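Local coordinates for gluconate kinase (Lactobacillus acidophilus, PDB 3LL3), which binds ATP and d-xylulose and probably phosphorylates a sugar or sugar acid such as gluconate, at residues 397-402 and 419-424; 243-248 and 446-451. All blocks are in the same frame, centred on the assembly; numbering follows the deposited sequence.

Interaction 1. Residues 397-402 and 419-424; sequences INATGG and VPIVTM. With ATP (adenosine-5'-triphosphate), chain C.
Ile397 and Ile421 face each other on neighbouring parallel strands, the two strands of a beta-alpha-beta unit whose connecting helix is 407-417, in the actin-like ATPase fold of the FGGY kinases. The backbone bonds alternate in the usual parallel manner: Ile397 N gives its hydrogen to Pro420 O at 3.0 Å, Val422 N to Ile397 O at 2.8 Å with a nearly straight N-H...O angle of 174°, and Ala399 N to Val422 O. Where the strands part, a water bridges Ala399 O and Met424 N, accepting from the latter.

On the face covered by helix 407-417, CD1 of Ile421 lies 3.7 Å from CB of Ile397, while its other branch, CG2, reaches the Ala399 methyl. The other face carries Asn398 beside Val422. The selenium of Met424, a selenomethionine, on a chain bent at chi2 (-62°) and chi3 (-58°), comes to 4.1 Å from Asn398 CB.

Farther along, Thr400 sets its methyl CG2 3.8 Å from Met424 CG and turns OG1 to a hydrogen bond with Asn258. Beyond it the strand runs out into the glycines of the nucleotide pocket, where Gly402 N donates to O1A of the ATP alpha-phosphate at 2.8 Å.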
loop_
_atom_site.group_PDB
_atom_site.type_symbol
_atom_site.label_atom_id
_atom_site.label_comp_id
_atom_site.label_asym_id
_atom_site.label_seq_id
_atom_site.Cartn_x
_atom_site.Cartn_y
_atom_site.Cartn_z
ATOM N N ILE A 397 13.339 26.114 9.207
ATOM C CA ILE A 397 13.906 24.795 9.380
ATOM C C ILE A 397 15.268 24.851 8.728
ATOM O O ILE A 397 15.368 25.100 7.514
ATOM C CB ILE A 397 13.105 23.705 8.627
ATOM C CG1 ILE A 397 11.613 23.755 8.980
ATOM C CG2 ILE A 397 13.712 22.337 8.906
ATOM C CD1 ILE A 397 11.311 23.546 10.421
ATOM N N ASN A 398 16.316 24.668 9.528
ATOM C CA ASN A 398 17.671 24.594 9.001
ATOM C C ASN A 398 17.985 23.174 8.562
ATOM O O ASN A 398 18.061 22.267 9.391
ATOM C CB ASN A 398 18.678 25.083 10.042
ATOM C CG ASN A 398 18.372 26.491 10.518
ATOM O OD1 ASN A 398 19.055 27.042 11.380
ATOM N ND2 ASN A 398 17.339 27.077 9.957
ATOM N N ALA A 399 18.182 22.999 7.259
ATOM C CA ALA A 399 18.140 21.685 6.630
ATOM C C ALA A 399 19.440 21.242 5.991
ATOM O O ALA A 399 20.114 22.015 5.309
ATOM C CB ALA A 399 17.020 21.653 5.587
ATOM N N THR A 400 19.753 19.969 6.166
ATOM C CA THR A 400 20.953 19.378 5.607
ATOM C C THR A 400 20.648 17.934 5.223
ATOM O O THR A 400 19.601 17.410 5.583
ATOM C CB THR A 400 22.089 19.351 6.656
ATOM O OG1 THR A 400 21.631 18.700 7.847
ATOM C CG2 THR A 400 22.549 20.775 7.021
ATOM N N GLY A 401 21.574 17.290 4.524
ATOM C CA GLY A 401 21.472 15.874 4.238
ATOM C C GLY A 401 21.259 15.553 2.772
ATOM O O GLY A 401 20.630 16.310 2.063
ATOM N N GLY A 402 21.788 14.415 2.337
ATOM C CA GLY A 402 21.766 14.022 0.944
ATOM C C GLY A 402 20.386 13.873 0.331
ATOM O O GLY A 402 20.237 13.985 -0.891
ATOM N N VAL A 419 6.825 26.128 6.502
ATOM C CA VAL A 419 7.743 27.097 7.085
ATOM C C VAL A 419 8.940 27.186 6.121
ATOM O O VAL A 419 9.187 26.256 5.338
ATOM C CB VAL A 419 8.188 26.704 8.535
ATOM C CG1 VAL A 419 7.005 26.291 9.396
ATOM C CG2 VAL A 419 9.173 25.592 8.506
ATOM N N PRO A 420 9.668 28.310 6.133
ATOM C CA PRO A 420 10.787 28.382 5.191
ATOM C C PRO A 420 11.861 27.335 5.494
ATOM O O PRO A 420 12.139 27.037 6.664
ATOM C CB PRO A 420 11.334 29.796 5.402
ATOM C CG PRO A 420 10.196 30.559 6.020
ATOM C CD PRO A 420 9.490 29.567 6.878
ATOM N N ILE A 421 12.450 26.786 4.435
ATOM C CA ILE A 421 13.539 25.831 4.549
ATOM C C ILE A 421 14.846 26.570 4.244
ATOM O O ILE A 421 14.984 27.198 3.182
ATOM C CB ILE A 421 13.347 24.655 3.553
ATOM C CG1 ILE A 421 12.066 23.861 3.877
ATOM C CG2 ILE A 421 14.608 23.795 3.471
ATOM C CD1 ILE A 421 12.178 22.992 5.095
ATOM N N VAL A 422 15.781 26.531 5.189
ATOM C CA VAL A 422 17.087 27.155 5.015
ATOM C C VAL A 422 18.180 26.114 4.874
ATOM O O VAL A 422 18.428 25.342 5.800
ATOM C CB VAL A 422 17.438 28.062 6.206
ATOM C CG1 VAL A 422 18.775 28.736 5.973
ATOM C CG2 VAL A 422 16.332 29.068 6.446
ATOM N N THR A 423 18.842 26.091 3.723
ATOM C CA THR A 423 19.926 25.148 3.507
ATOM C C THR A 423 21.220 25.805 3.957
ATOM O O THR A 423 21.302 27.027 4.035
ATOM C CB THR A 423 20.019 24.692 2.042
ATOM O OG1 THR A 423 20.011 25.843 1.187
ATOM C CG2 THR A 423 18.842 23.812 1.698
HETATM N N MSE A 424 22.216 24.993 4.281
HETATM C CA MSE A 424 23.430 25.493 4.924
HETATM C C MSE A 424 24.625 25.312 4.014
HETATM O O MSE A 424 24.676 24.376 3.214
HETATM C CB MSE A 424 23.685 24.756 6.248
HETATM C CG MSE A 424 22.443 24.618 7.111
HETATM SE SE MSE A 424 21.716 26.362 7.674
HETATM C CE MSE A 424 23.347 27.024 8.589
HETATM P PG ATP C . 26.985 10.910 6.188
HETATM O O1G ATP C . 27.556 10.441 4.698
HETATM O O2G ATP C . 27.292 12.523 6.434
HETATM O O3G ATP C . 27.599 10.090 7.229
HETATM P PB ATP C . 24.598 9.722 5.140
HETATM O O1B ATP C . 23.016 9.684 5.587
HETATM O O2B ATP C . 25.185 8.388 5.102
HETATM O O3B ATP C . 25.349 10.700 6.251
HETATM P PA ATP C . 23.905 11.517 2.898
HETATM O O1A ATP C . 23.475 12.803 3.819
HETATM O O2A ATP C . 24.654 11.909 1.712
HETATM O O3A ATP C . 24.846 10.368 3.632
HETATM O "O5'" ATP C . 22.500 10.822 2.399
HETATM C "C5'" ATP C . 22.568 9.576 1.747
HETATM C "C4'" ATP C . 21.271 9.361 1.004
HETATM O "O4'" ATP C . 20.910 10.284 -0.011
HETATM C "C3'" ATP C . 20.850 7.945 0.511
HETATM O "O3'" ATP C . 20.050 7.225 1.402
HETATM C "C2'" ATP C . 20.307 8.191 -0.943
HETATM O "O2'" ATP C . 19.258 7.330 -1.293
HETATM C "C1'" ATP C . 19.986 9.668 -0.866
HETATM N N9 ATP C . 20.140 10.373 -2.130
HETATM C C8 ATP C . 21.207 10.382 -2.953
HETATM N N7 ATP C . 20.914 11.315 -3.987
HETATM C C5 ATP C . 19.639 11.870 -3.730
HETATM C C6 ATP C . 18.865 12.839 -4.408
HETATM N N6 ATP C . 19.404 13.478 -5.602
HETATM N N1 ATP C . 17.667 13.197 -3.932
HETATM C C2 ATP C . 17.163 12.629 -2.784
HETATM N N3 ATP C . 17.927 11.680 -2.128
HETATM C C4 ATP C . 19.149 11.316 -2.610
HETATM O O HOH W 1 21.998 22.013 3.400
#

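Interaction 2. Residues 243-248 and 446-451; sequences STIGVN and QDLSEI
Ile245 and Ile451 meet at about a right angle, and this apolar crossing joins the end of helix 239-245 to the 3-10 segment that begins at Leu448. The CD1 methyl of Ile451 touches Ile245 CG1 at 4.1 Å and also lies 3.4 Å from Ile245 O; with CG1 anti to the backbone N (chi1 -160°) and the chain extended beyond it, that methyl is carried forward onto the helix end. Ile245 in turn sends its own CD1 to Leu448 CD1, 4.0 Å away. An alanine in place of Ile451 would remove both reaching branches and is likely to leave a gap against Ile245 and the side of Asn248.

The polar link is indirect. One water donates to Asn248 OD1 and, at 2.8 Å, to Ser449 O, while the same OD1 lies 3.6 Å from Ile451 CG2. Asn248, at positive phi (64°), is the C-prime residue of a Schellman motif that ends the helix, its N bonded to Ile245 O. Within 446-451, the Glu450 carboxylate folds back to accept from Gln446 N and Asp447 N, drawing the residues just ahead of the 3-10 segment back onto its Glu450.

Ala433 of helix 429-441 packs on both isoleucines, with Phe436 also on Ile451, while Ile268 of strand 263-269 meets Ile245.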
loop_
_atom_site.group_PDB
_atom_site.type_symbol
_atom_site.label_atom_id
_atom_site.label_comp_id
_atom_site.label_asym_id
_atom_site.label_seq_id
_atom_site.Cartn_x
_atom_site.Cartn_y
_atom_site.Cartn_z
ATOM N N SER A 243 25.145 18.622 15.815
ATOM C CA SER A 243 24.533 18.768 14.505
ATOM C C SER A 243 23.452 19.845 14.514
ATOM O O SER A 243 23.205 20.464 13.498
ATOM C CB SER A 243 23.914 17.449 14.037
ATOM O OG SER A 243 24.938 16.566 13.639
ATOM N N THR A 244 22.800 20.039 15.661
ATOM C CA THR A 244 21.754 21.054 15.805
ATOM C C THR A 244 22.331 22.477 15.925
ATOM O O THR A 244 21.978 23.380 15.126
ATOM C CB THR A 244 20.837 20.749 17.008
ATOM O OG1 THR A 244 20.349 19.411 16.903
ATOM C CG2 THR A 244 19.651 21.719 17.038
ATOM N N ILE A 245 23.216 22.695 16.899
ATOM C CA ILE A 245 23.852 24.003 16.969
ATOM C C ILE A 245 24.768 24.241 15.757
ATOM O O ILE A 245 24.985 25.376 15.369
ATOM C CB ILE A 245 24.618 24.262 18.289
ATOM C CG1 ILE A 245 25.891 23.417 18.372
ATOM C CG2 ILE A 245 23.715 24.014 19.500
ATOM C CD1 ILE A 245 26.835 23.847 19.523
ATOM N N GLY A 246 25.288 23.169 15.159
ATOM C CA GLY A 246 26.126 23.270 13.968
ATOM C C GLY A 246 25.427 23.776 12.700
ATOM O O GLY A 246 26.093 24.086 11.688
ATOM N N VAL A 247 24.098 23.844 12.744
ATOM C CA VAL A 247 23.307 24.443 11.664
ATOM C C VAL A 247 22.644 25.724 12.156
ATOM O O VAL A 247 21.683 26.225 11.563
ATOM C CB VAL A 247 22.265 23.463 11.055
ATOM C CG1 VAL A 247 22.964 22.248 10.430
ATOM C CG2 VAL A 247 21.189 23.036 12.082
ATOM N N ASN A 248 23.191 26.255 13.247
ATOM C CA ASN A 248 22.727 27.510 13.838
ATOM C C ASN A 248 21.303 27.460 14.365
ATOM O O ASN A 248 20.622 28.482 14.419
ATOM C CB ASN A 248 22.852 28.663 12.844
ATOM C CG ASN A 248 22.962 30.002 13.535
ATOM O OD1 ASN A 248 23.393 30.070 14.686
ATOM N ND2 ASN A 248 22.574 31.074 12.845
ATOM N N GLN A 446 32.640 33.643 22.856
ATOM C CA GLN A 446 31.978 33.545 24.148
ATOM C C GLN A 446 30.564 32.925 24.092
ATOM O O GLN A 446 30.343 31.828 24.600
ATOM C CB GLN A 446 31.936 34.911 24.827
ATOM C CG GLN A 446 31.010 34.955 26.029
ATOM C CD GLN A 446 30.959 36.332 26.669
ATOM O OE1 GLN A 446 29.879 36.851 26.977
ATOM N NE2 GLN A 446 32.128 36.936 26.865
ATOM N N ASP A 447 29.608 33.628 23.497
ATOM C CA ASP A 447 28.223 33.142 23.495
ATOM C C ASP A 447 27.954 32.134 22.383
ATOM O O ASP A 447 28.559 32.172 21.315
ATOM C CB ASP A 447 27.214 34.291 23.353
ATOM C CG ASP A 447 27.404 35.375 24.395
ATOM O OD1 ASP A 447 28.072 35.122 25.418
ATOM O OD2 ASP A 447 26.883 36.493 24.179
ATOM N N LEU A 448 27.004 31.257 22.634
ATOM C CA LEU A 448 26.642 30.226 21.676
ATOM C C LEU A 448 26.220 30.799 20.329
ATOM O O LEU A 448 26.569 30.253 19.291
ATOM C CB LEU A 448 25.521 29.380 22.247
ATOM C CG LEU A 448 25.240 28.082 21.504
ATOM C CD1 LEU A 448 26.421 27.153 21.662
ATOM C CD2 LEU A 448 23.961 27.453 22.069
ATOM N N SER A 449 25.484 31.910 20.360
ATOM C CA SER A 449 24.953 32.534 19.148
ATOM C C SER A 449 26.054 32.893 18.167
ATOM O O SER A 449 25.815 33.073 16.971
ATOM C CB SER A 449 24.134 33.784 19.493
ATOM O OG SER A 449 24.908 34.742 20.196
ATOM N N GLU A 450 27.275 33.003 18.667
ATOM C CA GLU A 450 28.371 33.384 17.796
ATOM C C GLU A 450 28.690 32.299 16.767
ATOM O O GLU A 450 29.387 32.558 15.800
ATOM C CB GLU A 450 29.614 33.780 18.618
ATOM C CG GLU A 450 29.392 35.002 19.513
ATOM C CD GLU A 450 30.498 35.193 20.541
ATOM O OE1 GLU A 450 31.623 34.717 20.292
ATOM O OE2 GLU A 450 30.244 35.820 21.592
ATOM N N ILE A 451 28.185 31.087 16.974
ATOM C CA ILE A 451 28.412 29.995 16.024
ATOM C C ILE A 451 27.846 30.344 14.651
ATOM O O ILE A 451 28.265 29.796 13.632
ATOM C CB ILE A 451 27.806 28.662 16.513
ATOM C CG1 ILE A 451 28.462 27.489 15.787
ATOM C CG2 ILE A 451 26.277 28.653 16.318
ATOM C CD1 ILE A 451 28.152 26.145 16.408
HETATM O O HOH W 2 23.338 32.190 16.061
#

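The two contacts illustrate how a kinase core is assembled from nested connections. Interaction 1 closes a short beta-alpha-beta loop, 397-402 to 419-424, and lies along the chain wholly within the much longer loop closed by interaction 2, from 243-248 to 446-451. Their centres are about 15 Å apart, yet they touch: the Thr400 methyl CG2 packs on Val247 CG1 at 3.7 Å. Strands 396-400 and 421-424 are neighbours in the seven-stranded sheet, between strands 254-259 and 457-461; strands 254-259 and 263-269 of this sheet pack against helix 239-245. The helix end therefore rests beside the same sheet that presents Gly402 to ATP, whereas interaction 2 itself lies away from the bound ligands.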